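Local coordinates for protein esterase E25 (Uncultured bacterium, PDB 4Q05) that probably hydrolyses carboxylic esters as a dimeric serine esterase of the bacterial hormone-sensitive lipase family with an alpha/beta hydrolase fold, at residues 82-87 with 171-176; 109-112 with 117-120; 141-146 with 260-265; 269-274 with 279-284. All coordinates share one frame; numbering follows the deposited sequence.

Contact 1 (82-87 with 171-176)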
loop_
_atom_site.group_PDB
_atom_site.type_symbol
_atom_site.label_atom_id
_atom_site.label_comp_id
_atom_site.label_asym_id
_atom_site.label_seq_id
_atom_site.Cartn_x
_atom_site.Cartn_y
_atom_site.Cartn_z
ATOM N N ALA A 82 -34.210 10.946 2.202
ATOM C CA ALA A 82 -33.867 11.711 3.401
ATOM C C ALA A 82 -32.428 11.468 3.850
ATOM O O ALA A 82 -31.705 12.412 4.184
ATOM C CB ALA A 82 -34.834 11.392 4.538
ATOM N N ALA A 83 -32.018 10.200 3.889
ATOM C CA ALA A 83 -30.650 9.871 4.280
ATOM C C ALA A 83 -29.673 10.572 3.343
ATOM O O ALA A 83 -28.685 11.166 3.774
ATOM C CB ALA A 83 -30.430 8.365 4.239
ATOM N N ILE A 84 -29.971 10.499 2.053
ATOM C CA ILE A 84 -29.068 10.994 1.021
ATOM C C ILE A 84 -28.879 12.499 1.153
ATOM O O ILE A 84 -27.754 12.992 1.217
ATOM C CB ILE A 84 -29.580 10.620 -0.383
ATOM C CG1 ILE A 84 -29.340 9.126 -0.628
ATOM C CG2 ILE A 84 -28.889 11.456 -1.448
ATOM C CD1 ILE A 84 -30.099 8.535 -1.812
ATOM N N THR A 85 -29.990 13.221 1.198
ATOM C CA THR A 85 -29.968 14.652 1.449
ATOM C C THR A 85 -29.133 14.982 2.672
ATOM O O THR A 85 -28.270 15.851 2.625
ATOM C CB THR A 85 -31.384 15.172 1.682
ATOM O OG1 THR A 85 -32.135 15.026 0.474
ATOM C CG2 THR A 85 -31.347 16.645 2.091
ATOM N N GLN A 86 -29.386 14.277 3.770
ATOM C CA GLN A 86 -28.655 14.518 5.014
ATOM C C GLN A 86 -27.148 14.330 4.827
ATOM O O GLN A 86 -26.355 15.171 5.245
ATOM C CB GLN A 86 -29.174 13.603 6.123
ATOM C CG GLN A 86 -28.307 13.556 7.373
ATOM C CD GLN A 86 -28.646 12.372 8.276
ATOM O OE1 GLN A 86 -29.739 11.801 8.191
ATOM N NE2 GLN A 86 -27.703 11.992 9.138
ATOM N N LEU A 87 -26.752 13.228 4.200
ATOM C CA LEU A 87 -25.335 12.953 4.001
ATOM C C LEU A 87 -24.669 13.901 3.004
ATOM O O LEU A 87 -23.477 14.149 3.104
ATOM C CB LEU A 87 -25.116 11.494 3.593
ATOM C CG LEU A 87 -25.466 10.542 4.736
ATOM C CD1 LEU A 87 -25.447 9.111 4.267
ATOM C CD2 LEU A 87 -24.507 10.752 5.904
ATOM N N MET A 171 -28.474 7.842 -10.152
ATOM C CA MET A 171 -28.226 6.915 -9.061
ATOM C C MET A 171 -29.516 6.385 -8.447
ATOM O O MET A 171 -30.561 7.021 -8.545
ATOM C CB MET A 171 -27.422 7.622 -7.960
ATOM C CG MET A 171 -25.981 7.953 -8.321
ATOM S SD MET A 171 -25.148 8.756 -6.916
ATOM C CE MET A 171 -26.028 10.318 -6.862
ATOM N N PRO A 172 -29.442 5.226 -7.780
ATOM C CA PRO A 172 -30.575 4.799 -6.953
ATOM C C PRO A 172 -30.786 5.830 -5.847
ATOM O O PRO A 172 -29.843 6.567 -5.522
ATOM C CB PRO A 172 -30.095 3.474 -6.343
ATOM C CG PRO A 172 -28.922 3.048 -7.163
ATOM C CD PRO A 172 -28.297 4.309 -7.685
ATOM N N PRO A 173 -31.984 5.862 -5.236
ATOM C CA PRO A 173 -33.113 4.948 -5.456
ATOM C C PRO A 173 -33.964 5.300 -6.676
ATOM O O PRO A 173 -34.663 4.424 -7.179
ATOM C CB PRO A 173 -33.957 5.143 -4.191
ATOM C CG PRO A 173 -33.721 6.558 -3.817
ATOM C CD PRO A 173 -32.240 6.764 -4.095
ATOM N N SER A 174 -33.914 6.549 -7.130
ATOM C CA SER A 174 -34.764 6.999 -8.234
ATOM C C SER A 174 -34.402 6.301 -9.534
ATOM O O SER A 174 -35.275 6.017 -10.349
ATOM C CB SER A 174 -34.657 8.518 -8.424
ATOM O OG SER A 174 -35.005 9.224 -7.240
ATOM N N HIS A 175 -33.110 6.042 -9.735
ATOM C CA HIS A 175 -32.639 5.401 -10.963
ATOM C C HIS A 175 -31.792 4.192 -10.643
ATOM O O HIS A 175 -30.565 4.297 -10.484
ATOM C CB HIS A 175 -31.848 6.383 -11.841
ATOM C CG HIS A 175 -32.519 7.710 -12.004
ATOM N ND1 HIS A 175 -33.471 7.951 -12.973
ATOM C CD2 HIS A 175 -32.389 8.863 -11.307
ATOM C CE1 HIS A 175 -33.887 9.202 -12.874
ATOM N NE2 HIS A 175 -33.246 9.778 -11.871
ATOM N N PRO A 176 -32.444 3.029 -10.553
ATOM C CA PRO A 176 -31.752 1.795 -10.180
ATOM C C PRO A 176 -30.643 1.487 -11.167
ATOM O O PRO A 176 -30.723 1.878 -12.338
ATOM C CB PRO A 176 -32.858 0.739 -10.274
ATOM C CG PRO A 176 -34.126 1.503 -10.032
ATOM C CD PRO A 176 -33.901 2.838 -10.686
#
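Ile84 sends CG1 anti to its carbonyl carbon (chi1 -74°), and a nearly extended chi2 of 165° carries CD1 straight out from helix 77-88 to the ring of Pro173. The helix precedes the sheet of the alpha/beta hydrolase fold, probably as part of the N-terminal cap found in hormone-sensitive lipase relatives; Pro173 belongs to the loop between strand 164-168 and helix 179-194. The side chains reach toward each other, Ile84 CD1 ending 3.6 Å from the CD corner of the Pro173 ring. The footprint is small, and no hydrogen bond crosses it. Around this point Trp80 and Glu77 of the same helix also touch the proline ring, Leu269 of helix 262-271 adds a further apolar side, and Ile84 leans on Val142. The loop is folded tightly on itself: His175 N bonds to Met171 O at 3.0 Å, and the peptide bond between Pro172 and Pro173 is cis. In that cis form Pro172 O and Pro173 CD lie on the same side of the peptide bond, 2.8 Å apart, and CD1 of Ile84 touches Pro173 CD and stands 4.2 Å from Pro172 O.

Contact 2 (109-112 with 117-120)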
loop_
_atom_site.group_PDB
_atom_site.type_symbol
_atom_site.label_atom_id
_atom_site.label_comp_id
_atom_site.label_asym_id
_atom_site.label_seq_id
_atom_site.Cartn_x
_atom_site.Cartn_y
_atom_site.Cartn_z
ATOM N N GLY A 109 -23.575 20.979 -17.554
ATOM C CA GLY A 109 -23.985 20.796 -18.928
ATOM C C GLY A 109 -24.636 19.443 -19.087
ATOM O O GLY A 109 -24.809 18.705 -18.119
ATOM N N VAL A 110 -25.010 19.114 -20.311
ATOM C CA VAL A 110 -25.620 17.818 -20.576
ATOM C C VAL A 110 -24.982 17.222 -21.819
ATOM O O VAL A 110 -24.767 17.911 -22.817
ATOM C CB VAL A 110 -27.154 17.928 -20.763
ATOM C CG1 VAL A 110 -27.751 16.550 -20.983
ATOM C CG2 VAL A 110 -27.785 18.570 -19.549
ATOM N N ILE A 111 -24.649 15.945 -21.738
ATOM C CA ILE A 111 -24.084 15.239 -22.869
ATOM C C ILE A 111 -24.973 14.045 -23.129
ATOM O O ILE A 111 -25.084 13.155 -22.282
ATOM C CB ILE A 111 -22.652 14.775 -22.576
ATOM C CG1 ILE A 111 -21.724 15.989 -22.502
ATOM C CG2 ILE A 111 -22.166 13.788 -23.654
ATOM C CD1 ILE A 111 -20.278 15.629 -22.324
ATOM N N GLU A 112 -25.650 14.052 -24.273
ATOM C CA GLU A 112 -26.550 12.960 -24.621
ATOM C C GLU A 112 -27.491 12.646 -23.473
ATOM O O GLU A 112 -27.697 11.488 -23.120
ATOM C CB GLU A 112 -25.743 11.720 -25.009
ATOM C CG GLU A 112 -24.895 11.961 -26.244
ATOM C CD GLU A 112 -25.767 12.246 -27.457
ATOM O OE1 GLU A 112 -26.730 11.478 -27.657
ATOM O OE2 GLU A 112 -25.508 13.232 -28.187
ATOM N N TYR A 117 -20.436 17.971 -15.380
ATOM C CA TYR A 117 -19.854 19.236 -14.969
ATOM C C TYR A 117 -18.506 19.385 -15.616
ATOM O O TYR A 117 -17.649 18.500 -15.489
ATOM C CB TYR A 117 -19.731 19.318 -13.445
ATOM C CG TYR A 117 -21.074 19.444 -12.782
ATOM C CD1 TYR A 117 -21.672 20.686 -12.614
ATOM C CD2 TYR A 117 -21.768 18.319 -12.370
ATOM C CE1 TYR A 117 -22.922 20.798 -12.030
ATOM C CE2 TYR A 117 -23.011 18.425 -11.788
ATOM C CZ TYR A 117 -23.580 19.662 -11.619
ATOM O OH TYR A 117 -24.822 19.761 -11.040
ATOM N N TYR A 118 -18.335 20.497 -16.331
ATOM C CA TYR A 118 -17.058 20.854 -16.920
ATOM C C TYR A 118 -16.262 21.605 -15.870
ATOM O O TYR A 118 -16.695 22.642 -15.388
ATOM C CB TYR A 118 -17.253 21.742 -18.139
ATOM C CG TYR A 118 -17.915 21.033 -19.298
ATOM C CD1 TYR A 118 -19.298 20.939 -19.378
ATOM C CD2 TYR A 118 -17.155 20.458 -20.316
ATOM C CE1 TYR A 118 -19.903 20.295 -20.439
ATOM C CE2 TYR A 118 -17.756 19.810 -21.377
ATOM C CZ TYR A 118 -19.129 19.732 -21.432
ATOM O OH TYR A 118 -19.739 19.089 -22.485
ATOM N N VAL A 119 -15.104 21.066 -15.523
ATOM C CA VAL A 119 -14.294 21.579 -14.425
ATOM C C VAL A 119 -12.955 21.977 -15.017
ATOM O O VAL A 119 -12.171 21.124 -15.426
ATOM C CB VAL A 119 -14.109 20.516 -13.315
ATOM C CG1 VAL A 119 -13.269 21.075 -12.136
ATOM C CG2 VAL A 119 -15.466 20.034 -12.802
ATOM N N THR A 120 -12.727 23.283 -15.111
ATOM C CA THR A 120 -11.536 23.815 -15.762
ATOM C C THR A 120 -10.684 24.578 -14.755
ATOM O O THR A 120 -11.138 25.566 -14.179
ATOM C CB THR A 120 -11.920 24.775 -16.904
ATOM O OG1 THR A 120 -13.006 24.216 -17.648
ATOM C CG2 THR A 120 -10.743 25.013 -17.834
#
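Tyr118 lies along the hairpin of strands 105-111 and 114-120, its ring passing beside Gly109 toward Ile111. At CB the side chain only leaves the strand. CG stands anti to the carbonyl carbon (chi1 -67°), and this turns the ring toward the partner strand instead of straight up from the sheet. The first ring atom to come close is CE1, 4.4 Å from Gly109 CA; the glycine sits at the edge of the ring, near its plane, and brings no side chain into the way. Next along, CZ is 4.4 Å from Ile111 CD1. At the tip, OH is 3.5 Å from Ile111 CD1 and 3.7 Å from Ile111 CG1, the isoleucine branch crossing the phenol at a slant. The contact is thus diagonal: the backbone of Tyr118 pairs with Glu107 and that of Gly109 with Val116, while the ring reaches past Gly109 to Ile111, four residues beyond Glu107. Strand 105-111 is the outermost of the chain's mixed sheet on this side. Leu165 of the next strand, 164-168, touches both Tyr118 and Ile111, and His190 of helix 179-194 covers Ile111. Tyr117 and Val119 point to the other side of the sheet, where Val119 meets helix 151-160. No hydrogen bond links the two segments. An aliphatic branch rests instead against the oxygen end of a phenol, so what holds this pair is dispersion, with little directional demand, and the alignment of the strands comes from the backbone ladder.

Contact 3 (141-146 with 260-265)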
loop_
_atom_site.group_PDB
_atom_site.type_symbol
_atom_site.label_atom_id
_atom_site.label_comp_id
_atom_site.label_asym_id
_atom_site.label_seq_id
_atom_site.Cartn_x
_atom_site.Cartn_y
_atom_site.Cartn_z
ATOM N N PHE A 141 -22.527 5.000 -3.840
ATOM C CA PHE A 141 -23.498 4.635 -4.840
ATOM C C PHE A 141 -24.780 5.459 -4.916
ATOM O O PHE A 141 -25.484 5.370 -5.871
ATOM C CB PHE A 141 -23.871 3.158 -4.715
ATOM C CG PHE A 141 -22.691 2.243 -4.771
ATOM C CD1 PHE A 141 -22.111 1.951 -5.961
ATOM C CD2 PHE A 141 -22.136 1.733 -3.630
ATOM C CE1 PHE A 141 -21.013 1.152 -6.019
ATOM C CE2 PHE A 141 -21.028 0.939 -3.689
ATOM C CZ PHE A 141 -20.476 0.648 -4.882
ATOM N N VAL A 142 -25.042 6.257 -3.910
ATOM C CA VAL A 142 -26.255 7.037 -3.887
ATOM C C VAL A 142 -25.959 8.473 -3.483
ATOM O O VAL A 142 -26.832 9.286 -3.489
ATOM C CB VAL A 142 -27.306 6.491 -2.920
ATOM C CG1 VAL A 142 -27.707 5.101 -3.296
ATOM C CG2 VAL A 142 -26.775 6.480 -1.520
ATOM N N LEU A 143 -24.720 8.747 -3.128
ATOM C CA LEU A 143 -24.316 10.040 -2.599
ATOM C C LEU A 143 -23.643 10.909 -3.652
ATOM O O LEU A 143 -23.230 10.426 -4.702
ATOM C CB LEU A 143 -23.379 9.861 -1.400
ATOM C CG LEU A 143 -23.973 9.081 -0.221
ATOM C CD1 LEU A 143 -22.949 8.885 0.901
ATOM C CD2 LEU A 143 -25.254 9.757 0.307
ATOM N N ASN A 144 -23.542 12.196 -3.351
ATOM C CA ASN A 144 -22.817 13.158 -4.174
ATOM C C ASN A 144 -23.385 13.388 -5.564
ATOM O O ASN A 144 -22.641 13.639 -6.504
ATOM C CB ASN A 144 -21.335 12.786 -4.255
ATOM C CG ASN A 144 -20.681 12.703 -2.878
ATOM O OD1 ASN A 144 -20.923 13.537 -2.009
ATOM N ND2 ASN A 144 -19.871 11.687 -2.677
ATOM N N GLY A 145 -24.705 13.316 -5.682
ATOM C CA GLY A 145 -25.377 13.662 -6.917
ATOM C C GLY A 145 -25.237 15.152 -7.164
ATOM O O GLY A 145 -24.979 15.931 -6.238
ATOM N N GLY A 146 -25.387 15.555 -8.417
ATOM C CA GLY A 146 -25.334 16.963 -8.741
ATOM C C GLY A 146 -23.989 17.586 -8.438
ATOM O O GLY A 146 -22.936 16.936 -8.511
ATOM N N ASP A 260 -21.121 -2.005 8.253
ATOM C CA ASP A 260 -22.443 -2.393 8.745
ATOM C C ASP A 260 -23.381 -1.206 8.797
ATOM O O ASP A 260 -22.957 -0.093 9.072
ATOM C CB ASP A 260 -22.361 -2.999 10.148
ATOM C CG ASP A 260 -21.373 -4.154 10.239
ATOM O OD1 ASP A 260 -21.194 -4.896 9.242
ATOM O OD2 ASP A 260 -20.780 -4.314 11.325
ATOM N N GLY A 261 -24.661 -1.461 8.556
ATOM C CA GLY A 261 -25.656 -0.409 8.562
ATOM C C GLY A 261 -25.755 0.256 7.201
ATOM O O GLY A 261 -26.095 -0.384 6.199
ATOM N N PHE A 262 -25.446 1.546 7.167
ATOM C CA PHE A 262 -25.642 2.343 5.967
ATOM C C PHE A 262 -24.924 1.812 4.731
ATOM O O PHE A 262 -25.531 1.649 3.664
ATOM C CB PHE A 262 -25.248 3.799 6.197
ATOM C CG PHE A 262 -25.436 4.647 4.986
ATOM C CD1 PHE A 262 -26.696 5.096 4.633
ATOM C CD2 PHE A 262 -24.369 4.946 4.161
ATOM C CE1 PHE A 262 -26.886 5.860 3.495
ATOM C CE2 PHE A 262 -24.553 5.707 3.019
ATOM C CZ PHE A 262 -25.823 6.165 2.687
ATOM N N LEU A 263 -23.628 1.550 4.860
ATOM C CA LEU A 263 -22.847 1.191 3.684
ATOM C C LEU A 263 -23.396 -0.086 3.079
ATOM O O LEU A 263 -23.623 -0.153 1.882
ATOM C CB LEU A 263 -21.366 1.034 4.028
ATOM C CG LEU A 263 -20.471 0.674 2.847
ATOM C CD1 LEU A 263 -20.702 1.651 1.684
ATOM C CD2 LEU A 263 -18.986 0.634 3.255
ATOM N N GLU A 264 -23.641 -1.091 3.910
ATOM C CA GLU A 264 -24.212 -2.323 3.383
ATOM C C GLU A 264 -25.565 -2.069 2.708
ATOM O O GLU A 264 -25.855 -2.616 1.647
ATOM C CB GLU A 264 -24.355 -3.397 4.473
ATOM C CG GLU A 264 -25.051 -4.634 3.921
ATOM C CD GLU A 264 -25.089 -5.811 4.879
ATOM O OE1 GLU A 264 -24.697 -5.656 6.055
ATOM O OE2 GLU A 264 -25.519 -6.900 4.434
ATOM N N ALA A 265 -26.387 -1.232 3.329
ATOM C CA ALA A 265 -27.694 -0.909 2.769
ATOM C C ALA A 265 -27.523 -0.259 1.405
ATOM O O ALA A 265 -28.228 -0.605 0.450
ATOM C CB ALA A 265 -28.463 0.010 3.707
#
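The Phe262 ring receives two methyl groups at its far end, both obliquely: Leu143 CD1 lies 4.1 Å from Phe262 CE2, and Val142 CG2 lies 4.3 Å from Phe262 CZ. CG of Phe262 is anti to the backbone N (chi1 180°), which stretches the ring from the first turn of helix 262-271 toward the loop, while Leu143 comes from the opposite direction. Leu87 of helix 77-88 touches both Phe262 and Leu143 and closes the group from a third element. The other flat group, the ring of Phe141, is stacked on Tyr270 farther along the same helix. Gly261 occupies the N-cap position, and its O accepts Ala265 N at 3.0 Å. The loop 141-146 begins one residue after the His-Gly-Gly motif that starts at His137, which in hormone-sensitive lipase relatives helps form the oxyanion hole; Asn144 ND2 is bonded to Gly138 O and ties the loop back to that motif. Between the two segments themselves nothing polar is exchanged. Methyl groups against an aromatic ring, at loose van der Waals distances in a largely buried place, imply cohesion by exclusion of water.

Contact 4 (269-274 with 279-284)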
loop_
_atom_site.group_PDB
_atom_site.type_symbol
_atom_site.label_atom_id
_atom_site.label_comp_id
_atom_site.label_asym_id
_atom_site.label_seq_id
_atom_site.Cartn_x
_atom_site.Cartn_y
_atom_site.Cartn_z
ATOM N N LEU A 269 -28.749 -1.674 -2.104
ATOM C CA LEU A 269 -29.598 -0.903 -3.009
ATOM C C LEU A 269 -28.988 -0.908 -4.418
ATOM O O LEU A 269 -29.672 -1.185 -5.403
ATOM C CB LEU A 269 -29.784 0.525 -2.505
ATOM C CG LEU A 269 -30.804 1.354 -3.285
ATOM C CD1 LEU A 269 -32.163 0.665 -3.297
ATOM C CD2 LEU A 269 -30.907 2.756 -2.700
ATOM N N TYR A 270 -27.692 -0.613 -4.496
ATOM C CA TYR A 270 -26.937 -0.636 -5.753
ATOM C C TYR A 270 -27.027 -1.994 -6.447
ATOM O O TYR A 270 -27.278 -2.075 -7.655
ATOM C CB TYR A 270 -25.466 -0.321 -5.453
ATOM C CG TYR A 270 -24.527 -0.356 -6.632
ATOM C CD1 TYR A 270 -24.713 0.478 -7.723
ATOM C CD2 TYR A 270 -23.412 -1.196 -6.628
ATOM C CE1 TYR A 270 -23.838 0.462 -8.795
ATOM C CE2 TYR A 270 -22.524 -1.223 -7.700
ATOM C CZ TYR A 270 -22.741 -0.387 -8.780
ATOM O OH TYR A 270 -21.873 -0.389 -9.860
ATOM N N ALA A 271 -26.812 -3.055 -5.673
ATOM C CA ALA A 271 -26.786 -4.414 -6.202
ATOM C C ALA A 271 -28.129 -4.821 -6.812
ATOM O O ALA A 271 -28.177 -5.621 -7.745
ATOM C CB ALA A 271 -26.400 -5.394 -5.103
ATOM N N ASN A 272 -29.219 -4.293 -6.260
ATOM C CA ASN A 272 -30.543 -4.520 -6.828
ATOM C C ASN A 272 -30.825 -6.019 -6.989
ATOM O O ASN A 272 -31.278 -6.452 -8.035
ATOM C CB ASN A 272 -30.682 -3.803 -8.179
ATOM C CG ASN A 272 -32.155 -3.544 -8.572
ATOM O OD1 ASN A 272 -33.028 -3.403 -7.714
ATOM N ND2 ASN A 272 -32.416 -3.471 -9.868
ATOM N N GLY A 273 -30.543 -6.802 -5.952
ATOM C CA GLY A 273 -30.792 -8.231 -6.006
ATOM C C GLY A 273 -29.610 -9.096 -6.445
ATOM O O GLY A 273 -29.597 -10.298 -6.189
ATOM N N ARG A 274 -28.613 -8.499 -7.096
ATOM C CA ARG A 274 -27.420 -9.249 -7.502
ATOM C C ARG A 274 -26.610 -9.682 -6.293
ATOM O O ARG A 274 -26.633 -9.025 -5.260
ATOM C CB ARG A 274 -26.528 -8.403 -8.420
ATOM C CG ARG A 274 -27.106 -8.189 -9.804
ATOM C CD ARG A 274 -26.132 -7.428 -10.701
ATOM N NE ARG A 274 -26.691 -7.247 -12.034
ATOM C CZ ARG A 274 -26.699 -8.191 -12.973
ATOM N NH1 ARG A 274 -26.163 -9.383 -12.725
ATOM N NH2 ARG A 274 -27.237 -7.943 -14.161
ATOM N N PRO A 279 -19.526 -9.607 -10.463
ATOM C CA PRO A 279 -18.563 -8.606 -10.953
ATOM C C PRO A 279 -19.229 -7.321 -11.394
ATOM O O PRO A 279 -18.562 -6.296 -11.484
ATOM C CB PRO A 279 -17.917 -9.286 -12.170
ATOM C CG PRO A 279 -18.097 -10.750 -11.935
ATOM C CD PRO A 279 -19.411 -10.886 -11.188
ATOM N N LEU A 280 -20.525 -7.361 -11.679
ATOM C CA LEU A 280 -21.213 -6.136 -12.038
ATOM C C LEU A 280 -21.380 -5.256 -10.798
ATOM O O LEU A 280 -21.440 -4.035 -10.904
ATOM C CB LEU A 280 -22.557 -6.435 -12.710
ATOM C CG LEU A 280 -22.453 -7.123 -14.078
ATOM C CD1 LEU A 280 -23.832 -7.508 -14.610
ATOM C CD2 LEU A 280 -21.723 -6.232 -15.074
ATOM N N VAL A 281 -21.434 -5.893 -9.629
ATOM C CA VAL A 281 -21.538 -5.189 -8.351
ATOM C C VAL A 281 -20.157 -4.906 -7.747
ATOM O O VAL A 281 -19.917 -3.837 -7.181
ATOM C CB VAL A 281 -22.342 -6.022 -7.342
ATOM C CG1 VAL A 281 -22.379 -5.335 -5.990
ATOM C CG2 VAL A 281 -23.766 -6.284 -7.863
ATOM N N SER A 282 -19.259 -5.883 -7.853
ATOM C CA SER A 282 -17.918 -5.772 -7.281
ATOM C C SER A 282 -16.935 -6.153 -8.366
ATOM O O SER A 282 -16.577 -7.321 -8.498
ATOM C CB SER A 282 -17.783 -6.721 -6.101
ATOM O OG SER A 282 -18.632 -6.317 -5.037
ATOM N N PRO A 283 -16.543 -5.171 -9.189
ATOM C CA PRO A 283 -15.761 -5.405 -10.405
ATOM C C PRO A 283 -14.392 -6.061 -10.163
ATOM O O PRO A 283 -13.815 -6.585 -11.116
ATOM C CB PRO A 283 -15.571 -3.995 -10.986
ATOM C CG PRO A 283 -16.586 -3.158 -10.360
ATOM C CD PRO A 283 -16.947 -3.763 -9.037
ATOM N N LEU A 284 -13.877 -6.012 -8.937
ATOM C CA LEU A 284 -12.632 -6.706 -8.604
ATOM C C LEU A 284 -12.721 -8.180 -9.008
ATOM O O LEU A 284 -11.717 -8.802 -9.360
ATOM C CB LEU A 284 -12.350 -6.614 -7.103
ATOM C CG LEU A 284 -11.128 -7.381 -6.594
ATOM C CD1 LEU A 284 -9.870 -6.945 -7.368
ATOM C CD2 LEU A 284 -10.948 -7.155 -5.108
#
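Helix 262-271 ends in a type I' beta turn from Ala271 to Arg274, closed by Arg274 N to Ala271 O at 3.0 Å, with Asn272 leaving the helix at a positive phi of 54°; this brings the chain back so that Ala271 and Val281 face each other with CA atoms 5.7 Å apart. Val281 packs into the bend between Ala271 and Arg274. Its CG2, anti to the carbonyl carbon, presses on Arg274 CB at 3.5 Å and on Ala271 CB at 3.9 Å, while CG1 faces the Tyr270 ring more loosely. Leu280 meets the arginine differently: CD1 sits over the centre of one guanidinium face, 3.4 Å from Arg274 CZ. The Arg274 chain is extended from CG to NE, reaching across Leu280, and NH1 makes a salt bridge with Asp278, which helps fix the rotation of the flat group. Both segments belong to the excursion between strands 229-235 and 294-299 of the alpha/beta hydrolase fold, its helix 262-271 probably serving as part of the cap. Tyr270, with CG anti to the backbone N (chi1 178°), reaches inward instead. Val281 O lies in the plane of its ring at the edge, 3.7 Å from Tyr270 CE2. Asn210 of helix 206-221, the helix that starts at the probable nucleophile elbow, joins the two residues: its OD1 is hydrogen-bonded to Tyr270 OH and its ND2 to Val281 O.

Contacts 1, 3 and 4 touch one another, while contact 2 lies in the hairpin at one edge of the sheet. The centres of contacts 1 and 3 are only about 8 Å apart: Pro172 O lies 3.4 Å from Val142 CG1, and Met171 SD lies 3.4 Å from Leu143 O. Helix 262-271 serves contact 3 at its start and contact 4 at its end, their centres about 13 Å apart; Leu269 CG also packs on Pro172 CB of contact 1. Contact 2, about 24 Å from contact 3 between centres, still touches it through Tyr117 OH, 3.5 Å from Gly146 C. Leu143 and Tyr270 both lie near, without touching, the probable nucleophile elbow around Ser206.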